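PDB 5GKD: AlyGC from Glaciecola chathamensis, which probably cleaves alginate by beta-elimination, as a polysaccharide lyase of family 6 built on parallel beta-helices. Local coordinates for residues A[191-199]-A[217-225]; A[550-558]-A[581-589]. All blocks are in the same frame, centred on the assembly; numbering follows the deposited sequence.

Interaction 1 comes first along the chain. It pairs the loop 191-199, which follows strand 185-188, with residues 217-225, where strand 214-219 turns into strand 224-231. The intervening chain makes strand 200-207 and the start of strand 214-219, so the contact closes one turn of the N-terminal beta-helix. Interaction 2 closes a turn of the C-terminal one, laying strand 551-555 beside strand 581-585. The two are in series; neither nests in nor crosses the other. The centres of interactions 1 and 2 are about 55 Å apart, on opposite sides of the chain's centre. Each ties neighbouring coils of its own helix, the first at a loop corner, the second along the paired edges of two parallel strands.

Interaction 1. Residues A[191-199]-A[217-225]; sequences HHSLTDSFT and SNKSGKNSI. With PO4 (phosphate ion), chain H.
Asn223 OD1 accepts the backbone N-H of Thr199 at 2.8 Å, joining two successive turns of a parallel beta-helix at a corner. The donor is tilted 26° from the plane of that carbonyl. Thr199 then returns a bond through its own O, which takes Ser224 N at 2.9 Å and is nearly straight (175°). The other side of the Asn223 amide is also held. ND2 donates to Asn218 OD1 and, within the amide plane, to Ser220 OG, which probably fixes the amide's rotation. Further back, Gly221 bonds twice: its N reaches Thr195 O and its O takes Ser197 N. Ser197 CB lies 3.1 Å from Asn223 OD1. Outside, the bent Lys222 chain crosses Asp196 at a slant in a weak salt bridge, Lys222 NZ to Asp196 OD1 at 3.3 Å. The Phe198 ring lies alongside the base of Lys222, Phe198 CE1 to Lys222 CB 3.6 Å, and stacks on His163. Lys219 leads the other way, extended beyond CG toward Glu214, of the calcium and carbonate sites, and Arg240, of the carbonate site. Arg240 also bonds a phosphate ion there, probably from the crystallisation liquor. Lys219 NZ donates to phosphate O4 at 2.8 Å.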
loop_
_atom_site.group_PDB
_atom_site.type_symbol
_atom_site.label_atom_id
_atom_site.label_comp_id
_atom_site.label_asym_id
_atom_site.label_seq_id
_atom_site.Cartn_x
_atom_site.Cartn_y
_atom_site.Cartn_z
ATOM N N HIS A 191 -2.056 26.767 -17.444
ATOM C CA HIS A 191 -1.217 27.005 -18.624
ATOM C C HIS A 191 -1.938 27.836 -19.684
ATOM O O HIS A 191 -1.336 28.702 -20.323
ATOM C CB HIS A 191 -0.802 25.652 -19.207
ATOM C CG HIS A 191 0.459 25.669 -20.009
ATOM N ND1 HIS A 191 0.539 26.241 -21.262
ATOM C CD2 HIS A 191 1.673 25.120 -19.766
ATOM C CE1 HIS A 191 1.759 26.074 -21.742
ATOM N NE2 HIS A 191 2.467 25.396 -20.855
ATOM N N HIS A 192 -3.237 27.601 -19.861
ATOM C CA HIS A 192 -4.035 28.191 -20.924
ATOM C C HIS A 192 -5.082 29.177 -20.408
ATOM O O HIS A 192 -6.030 29.501 -21.131
ATOM C CB HIS A 192 -4.695 27.071 -21.723
ATOM C CG HIS A 192 -3.715 26.090 -22.253
ATOM N ND1 HIS A 192 -2.736 26.445 -23.159
ATOM C CD2 HIS A 192 -3.520 24.782 -21.978
ATOM C CE1 HIS A 192 -1.994 25.391 -23.435
ATOM N NE2 HIS A 192 -2.448 24.370 -22.733
ATOM N N SER A 193 -4.913 29.671 -19.183
ATOM C CA SER A 193 -5.933 30.492 -18.547
ATOM C C SER A 193 -6.011 31.896 -19.120
ATOM O O SER A 193 -7.034 32.557 -18.941
ATOM C CB SER A 193 -5.696 30.550 -17.039
ATOM O OG SER A 193 -4.381 30.979 -16.749
ATOM N N LEU A 194 -4.987 32.360 -19.826
ATOM C CA LEU A 194 -5.059 33.661 -20.480
ATOM C C LEU A 194 -5.688 33.590 -21.864
ATOM O O LEU A 194 -5.848 34.626 -22.507
ATOM C CB LEU A 194 -3.665 34.293 -20.557
ATOM C CG LEU A 194 -3.027 34.410 -19.172
ATOM C CD1 LEU A 194 -1.671 35.081 -19.221
ATOM C CD2 LEU A 194 -3.969 35.181 -18.254
ATOM N N THR A 195 -6.066 32.407 -22.331
ATOM C CA THR A 195 -6.795 32.313 -23.585
ATOM C C THR A 195 -8.285 32.420 -23.294
ATOM O O THR A 195 -8.732 32.181 -22.174
ATOM C CB THR A 195 -6.489 31.001 -24.316
ATOM O OG1 THR A 195 -7.097 29.908 -23.625
ATOM C CG2 THR A 195 -4.986 30.764 -24.382
ATOM N N ASP A 196 -9.040 32.813 -24.314
ATOM C CA ASP A 196 -10.482 32.988 -24.215
ATOM C C ASP A 196 -11.171 31.687 -24.606
ATOM O O ASP A 196 -11.001 31.204 -25.729
ATOM C CB ASP A 196 -10.968 34.114 -25.126
ATOM C CG ASP A 196 -10.525 35.487 -24.667
ATOM O OD1 ASP A 196 -10.299 35.682 -23.458
ATOM O OD2 ASP A 196 -10.430 36.377 -25.524
ATOM N N SER A 197 -11.979 31.148 -23.699
ATOM C CA SER A 197 -12.695 29.908 -23.946
ATOM C C SER A 197 -14.120 30.123 -24.445
ATOM O O SER A 197 -14.576 29.370 -25.303
ATOM C CB SER A 197 -12.696 29.057 -22.673
ATOM O OG SER A 197 -13.405 27.851 -22.862
ATOM N N PHE A 198 -14.830 31.134 -23.931
ATOM C CA PHE A 198 -16.221 31.436 -24.309
ATOM C C PHE A 198 -17.171 30.282 -23.996
ATOM O O PHE A 198 -18.149 30.072 -24.700
ATOM C CB PHE A 198 -16.347 31.806 -25.789
ATOM C CG PHE A 198 -15.521 32.999 -26.208
ATOM C CD1 PHE A 198 -15.470 34.139 -25.440
ATOM C CD2 PHE A 198 -14.834 32.985 -27.407
ATOM C CE1 PHE A 198 -14.725 35.250 -25.854
ATOM C CE2 PHE A 198 -14.089 34.086 -27.819
ATOM C CZ PHE A 198 -14.031 35.214 -27.034
ATOM N N THR A 199 -16.898 29.524 -22.945
ATOM C CA THR A 199 -17.738 28.389 -22.589
ATOM C C THR A 199 -18.983 28.838 -21.835
ATOM O O THR A 199 -18.909 29.669 -20.936
ATOM C CB THR A 199 -16.953 27.403 -21.727
ATOM O OG1 THR A 199 -15.838 26.893 -22.474
ATOM C CG2 THR A 199 -17.844 26.259 -21.282
ATOM N N SER A 217 -14.217 25.187 -11.167
ATOM C CA SER A 217 -12.909 25.832 -11.164
ATOM C C SER A 217 -12.758 26.498 -12.524
ATOM O O SER A 217 -12.437 25.825 -13.508
ATOM C CB SER A 217 -11.800 24.814 -10.902
ATOM O OG SER A 217 -10.514 25.417 -10.782
ATOM N N ASN A 218 -13.043 27.800 -12.608
ATOM C CA ASN A 218 -12.881 28.500 -13.873
ATOM C C ASN A 218 -11.421 28.901 -14.048
ATOM O O ASN A 218 -10.844 29.545 -13.170
ATOM C CB ASN A 218 -13.785 29.727 -13.954
ATOM C CG ASN A 218 -13.867 30.273 -15.353
ATOM O OD1 ASN A 218 -14.546 29.706 -16.208
ATOM N ND2 ASN A 218 -13.147 31.359 -15.609
ATOM N N LYS A 219 -10.823 28.506 -15.171
ATOM C CA LYS A 219 -9.389 28.681 -15.418
ATOM C C LYS A 219 -9.152 29.107 -16.860
ATOM O O LYS A 219 -8.311 28.554 -17.568
ATOM C CB LYS A 219 -8.603 27.404 -15.120
ATOM C CG LYS A 219 -8.427 27.063 -13.632
ATOM C CD LYS A 219 -7.518 25.835 -13.466
ATOM C CE LYS A 219 -7.205 25.526 -12.008
ATOM N NZ LYS A 219 -6.528 24.211 -11.838
ATOM N N SER A 220 -9.929 30.070 -17.328
ATOM C CA SER A 220 -9.787 30.596 -18.679
ATOM C C SER A 220 -10.615 31.871 -18.755
ATOM O O SER A 220 -11.263 32.270 -17.779
ATOM C CB SER A 220 -10.219 29.579 -19.727
ATOM O OG SER A 220 -11.471 29.016 -19.393
ATOM N N GLY A 221 -10.619 32.486 -19.935
ATOM C CA GLY A 221 -11.197 33.803 -20.114
ATOM C C GLY A 221 -12.584 33.802 -20.726
ATOM O O GLY A 221 -12.917 32.959 -21.551
ATOM N N LYS A 222 -13.387 34.777 -20.297
ATOM C CA LYS A 222 -14.627 35.171 -20.976
ATOM C C LYS A 222 -15.636 34.027 -21.063
ATOM O O LYS A 222 -16.318 33.840 -22.072
ATOM C CB LYS A 222 -14.326 35.752 -22.358
ATOM C CG LYS A 222 -13.210 36.795 -22.320
ATOM C CD LYS A 222 -13.598 38.080 -23.022
ATOM C CE LYS A 222 -12.425 38.697 -23.787
ATOM N NZ LYS A 222 -11.168 38.808 -23.019
ATOM N N ASN A 223 -15.750 33.272 -19.991
ATOM C CA ASN A 223 -16.771 32.251 -19.907
ATOM C C ASN A 223 -17.999 32.835 -19.236
ATOM O O ASN A 223 -17.935 33.872 -18.588
ATOM C CB ASN A 223 -16.244 31.040 -19.138
ATOM C CG ASN A 223 -15.027 30.432 -19.800
ATOM O OD1 ASN A 223 -14.996 30.275 -21.021
ATOM N ND2 ASN A 223 -14.001 30.118 -19.005
ATOM N N SER A 224 -19.125 32.155 -19.400
ATOM C CA SER A 224 -20.391 32.579 -18.809
ATOM C C SER A 224 -20.967 31.427 -17.990
ATOM O O SER A 224 -21.326 30.380 -18.540
ATOM C CB SER A 224 -21.358 33.052 -19.903
ATOM O OG SER A 224 -22.682 33.104 -19.421
ATOM N N ILE A 225 -21.017 31.605 -16.676
ATOM C CA ILE A 225 -21.482 30.573 -15.751
ATOM C C ILE A 225 -22.747 31.102 -15.099
ATOM O O ILE A 225 -22.684 32.004 -14.251
ATOM C CB ILE A 225 -20.413 30.217 -14.709
ATOM C CG1 ILE A 225 -19.119 29.811 -15.417
ATOM C CG2 ILE A 225 -20.900 29.094 -13.820
ATOM C CD1 ILE A 225 -17.879 29.928 -14.546
HETATM P P PO4 H . -6.389 24.617 -8.169
HETATM O O1 PO4 H . -7.593 25.267 -8.796
HETATM O O2 PO4 H . -6.784 23.235 -7.826
HETATM O O3 PO4 H . -5.958 25.417 -6.910
HETATM O O4 PO4 H . -5.356 24.493 -9.264
#

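Interaction 2. Residues A[550-558]-A[581-589]; sequences STFENLDIN and QFKHITGDL
Thr586 OG1 is held by two backbone groups of the loop after strand 551-555. Thr586 OG1 donates to Asn558 O at 2.8 Å, in the carbonyl plane and on a lone pair, and it accepts the backbone N-H of Tyr561. The Thr586 chi1 of 59° sets OG1 between the backbone N and the carbonyl carbon, which turns Thr586 CG2 against Asp556 CA at 3.7 Å. A valine here would probably leave Asn558 O and Tyr561 N without their shared partner, with the loop from Asn558 to Tyr561 freer to shift. Thr586 N also bonds to Leu555 O.

From there the strands 551-555 and 581-585 run parallel and in register, their axes 4.8 Å apart, as in the stacked coils of a beta-helix. The backbone ladder includes Gln581 N to Ser550 O and Lys583 N to Phe552 O. On one face Phe552 and Phe582 point the same way, with planes 18° apart but offset so far that little of one ring lies over the other. Their nearest atoms, Phe552 CD1 and Phe582 CE2, are 3.4 Å apart. Leu555 CB meets Ile585 CG1 on that same face. The other face carries Thr551 with Gln581, and Glu553 with Lys583. Asn554 and His584 also stand side by side, amide and ring planes 2° apart, with OD1 of Asn554 3.7 Å from CD2 of His584. His584 ND1 bonds to Asp616.

Strand 517-519 pairs with 551-555 on one side, and strand 613-617 with 581-585 on the other. Phe552 and Leu555 pack inward on Leu531 of strand 530-534.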
loop_
_atom_site.group_PDB
_atom_site.type_symbol
_atom_site.label_atom_id
_atom_site.label_comp_id
_atom_site.label_asym_id
_atom_site.label_seq_id
_atom_site.Cartn_x
_atom_site.Cartn_y
_atom_site.Cartn_z
ATOM N N SER A 550 -18.175 1.225 24.330
ATOM C CA SER A 550 -17.464 -0.028 24.180
ATOM C C SER A 550 -16.172 -0.015 24.978
ATOM O O SER A 550 -15.659 1.033 25.365
ATOM C CB SER A 550 -17.172 -0.324 22.700
ATOM O OG SER A 550 -18.378 -0.436 21.976
ATOM N N THR A 551 -15.644 -1.205 25.203
ATOM C CA THR A 551 -14.451 -1.386 26.007
ATOM C C THR A 551 -13.485 -2.295 25.266
ATOM O O THR A 551 -13.885 -3.327 24.726
ATOM C CB THR A 551 -14.797 -1.996 27.380
ATOM O OG1 THR A 551 -15.783 -1.182 28.017
ATOM C CG2 THR A 551 -13.561 -2.074 28.259
ATOM N N PHE A 552 -12.214 -1.915 25.258
ATOM C CA PHE A 552 -11.196 -2.640 24.511
ATOM C C PHE A 552 -9.984 -2.777 25.415
ATOM O O PHE A 552 -9.425 -1.765 25.845
ATOM C CB PHE A 552 -10.840 -1.905 23.204
ATOM C CG PHE A 552 -12.042 -1.584 22.338
ATOM C CD1 PHE A 552 -12.728 -0.395 22.502
ATOM C CD2 PHE A 552 -12.482 -2.475 21.367
ATOM C CE1 PHE A 552 -13.816 -0.098 21.726
ATOM C CE2 PHE A 552 -13.581 -2.183 20.597
ATOM C CZ PHE A 552 -14.253 -0.994 20.777
ATOM N N GLU A 553 -9.582 -4.013 25.708
ATOM C CA GLU A 553 -8.560 -4.260 26.712
ATOM C C GLU A 553 -7.550 -5.289 26.245
ATOM O O GLU A 553 -7.863 -6.188 25.463
ATOM C CB GLU A 553 -9.153 -4.777 28.023
ATOM C CG GLU A 553 -9.866 -3.744 28.841
ATOM C CD GLU A 553 -10.318 -4.303 30.178
ATOM O OE1 GLU A 553 -10.174 -5.531 30.390
ATOM O OE2 GLU A 553 -10.808 -3.512 31.013
ATOM N N ASN A 554 -6.339 -5.164 26.784
ATOM C CA ASN A 554 -5.318 -6.206 26.699
ATOM C C ASN A 554 -4.829 -6.406 25.265
ATOM O O ASN A 554 -4.649 -7.534 24.800
ATOM C CB ASN A 554 -5.835 -7.514 27.300
ATOM C CG ASN A 554 -6.177 -7.371 28.778
ATOM O OD1 ASN A 554 -5.448 -6.731 29.534
ATOM N ND2 ASN A 554 -7.303 -7.951 29.185
ATOM N N LEU A 555 -4.623 -5.296 24.555
ATOM C CA LEU A 555 -3.924 -5.315 23.275
ATOM C C LEU A 555 -2.421 -5.242 23.546
ATOM O O LEU A 555 -1.715 -4.320 23.134
ATOM C CB LEU A 555 -4.391 -4.168 22.384
ATOM C CG LEU A 555 -5.749 -4.280 21.671
ATOM C CD1 LEU A 555 -6.918 -4.127 22.617
ATOM C CD2 LEU A 555 -5.830 -3.246 20.558
ATOM N N ASP A 556 -1.933 -6.240 24.274
ATOM C CA ASP A 556 -0.575 -6.103 24.778
ATOM C C ASP A 556 0.192 -7.418 24.839
ATOM O O ASP A 556 1.190 -7.495 25.561
ATOM C CB ASP A 556 -0.592 -5.436 26.162
ATOM C CG ASP A 556 -1.408 -6.212 27.194
ATOM O OD1 ASP A 556 -2.183 -7.114 26.828
ATOM O OD2 ASP A 556 -1.278 -5.885 28.386
ATOM N N ILE A 557 -0.215 -8.440 24.080
ATOM C CA ILE A 557 0.523 -9.701 24.108
ATOM C C ILE A 557 1.928 -9.529 23.543
ATOM O O ILE A 557 2.853 -10.247 23.930
ATOM C CB ILE A 557 -0.249 -10.788 23.352
ATOM C CG1 ILE A 557 0.395 -12.155 23.604
ATOM C CG2 ILE A 557 -0.290 -10.473 21.853
ATOM C CD1 ILE A 557 -0.475 -13.328 23.210
ATOM N N ASN A 558 2.113 -8.584 22.626
ATOM C CA ASN A 558 3.415 -8.276 22.063
ATOM C C ASN A 558 3.412 -6.790 21.720
ATOM O O ASN A 558 2.404 -6.098 21.887
ATOM C CB ASN A 558 3.704 -9.180 20.860
ATOM C CG ASN A 558 5.182 -9.394 20.624
ATOM O OD1 ASN A 558 5.962 -8.444 20.581
ATOM N ND2 ASN A 558 5.578 -10.647 20.483
ATOM N N GLN A 581 -13.941 2.907 26.581
ATOM C CA GLN A 581 -12.758 2.718 27.409
ATOM C C GLN A 581 -11.723 1.879 26.681
ATOM O O GLN A 581 -12.064 0.923 25.983
ATOM C CB GLN A 581 -13.087 2.035 28.739
ATOM C CG GLN A 581 -14.556 2.043 29.124
ATOM C CD GLN A 581 -15.143 3.421 29.267
ATOM O OE1 GLN A 581 -14.504 4.307 29.751
ATOM N NE2 GLN A 581 -16.370 3.600 28.861
ATOM N N PHE A 582 -10.456 2.215 26.887
ATOM C CA PHE A 582 -9.348 1.524 26.250
ATOM C C PHE A 582 -8.278 1.320 27.301
ATOM O O PHE A 582 -7.895 2.286 27.969
ATOM C CB PHE A 582 -8.792 2.344 25.075
ATOM C CG PHE A 582 -9.835 2.750 24.067
ATOM C CD1 PHE A 582 -10.682 3.814 24.311
ATOM C CD2 PHE A 582 -9.968 2.061 22.872
ATOM C CE1 PHE A 582 -11.646 4.177 23.385
ATOM C CE2 PHE A 582 -10.925 2.422 21.944
ATOM C CZ PHE A 582 -11.757 3.484 22.192
ATOM N N LYS A 583 -7.782 0.111 27.445
ATOM C CA LYS A 583 -6.767 -0.145 28.425
ATOM C C LYS A 583 -5.742 -1.197 28.047
ATOM O O LYS A 583 -6.088 -2.234 27.584
ATOM C CB LYS A 583 -7.425 -0.517 29.746
ATOM C CG LYS A 583 -6.490 -0.521 30.924
ATOM C CD LYS A 583 -7.225 -0.643 32.249
ATOM C CE LYS A 583 -6.730 0.374 33.251
ATOM N NZ LYS A 583 -6.667 -0.150 34.638
ATOM N N HIS A 584 -4.481 -0.904 28.285
ATOM C CA HIS A 584 -3.360 -1.797 28.020
ATOM C C HIS A 584 -3.109 -2.113 26.562
ATOM O O HIS A 584 -3.369 -3.203 26.129
ATOM C CB HIS A 584 -3.436 -3.110 28.807
ATOM C CG HIS A 584 -3.697 -2.944 30.267
ATOM N ND1 HIS A 584 -2.856 -2.261 31.110
ATOM C CD2 HIS A 584 -4.700 -3.403 31.039
ATOM C CE1 HIS A 584 -3.337 -2.297 32.332
ATOM N NE2 HIS A 584 -4.453 -2.984 32.316
ATOM N N ILE A 585 -2.593 -1.134 25.838
ATOM C CA ILE A 585 -2.321 -1.214 24.438
ATOM C C ILE A 585 -0.907 -0.799 24.131
ATOM O O ILE A 585 -0.504 0.272 24.472
ATOM C CB ILE A 585 -3.289 -0.290 23.703
ATOM C CG1 ILE A 585 -4.725 -0.728 23.957
ATOM C CG2 ILE A 585 -2.958 -0.212 22.241
ATOM C CD1 ILE A 585 -5.748 0.324 23.673
ATOM N N THR A 586 -0.167 -1.659 23.467
ATOM C CA THR A 586 1.229 -1.359 23.192
ATOM C C THR A 586 1.440 -0.512 21.940
ATOM O O THR A 586 2.473 0.156 21.834
ATOM C CB THR A 586 2.042 -2.652 23.051
ATOM O OG1 THR A 586 1.493 -3.441 21.990
ATOM C CG2 THR A 586 2.021 -3.450 24.347
ATOM N N GLY A 587 0.512 -0.527 20.994
ATOM C CA GLY A 587 0.625 0.264 19.788
ATOM C C GLY A 587 0.024 1.647 19.946
ATOM O O GLY A 587 -0.085 2.185 21.051
ATOM N N ASP A 588 -0.357 2.234 18.823
ATOM C CA ASP A 588 -1.139 3.463 18.831
ATOM C C ASP A 588 -2.622 3.134 18.876
ATOM O O ASP A 588 -3.043 2.014 18.579
ATOM C CB ASP A 588 -0.857 4.312 17.597
ATOM C CG ASP A 588 0.614 4.612 17.418
ATOM O OD1 ASP A 588 1.242 5.203 18.324
ATOM O OD2 ASP A 588 1.154 4.243 16.365
ATOM N N LEU A 589 -3.415 4.141 19.245
ATOM C CA LEU A 589 -4.865 4.033 19.171
ATOM C C LEU A 589 -5.351 4.206 17.735
ATOM O O LEU A 589 -5.937 3.286 17.155
ATOM C CB LEU A 589 -5.511 5.071 20.087
ATOM C CG LEU A 589 -6.471 4.714 21.217
ATOM C CD1 LEU A 589 -7.718 5.587 21.135
ATOM C CD2 LEU A 589 -6.829 3.250 21.266
#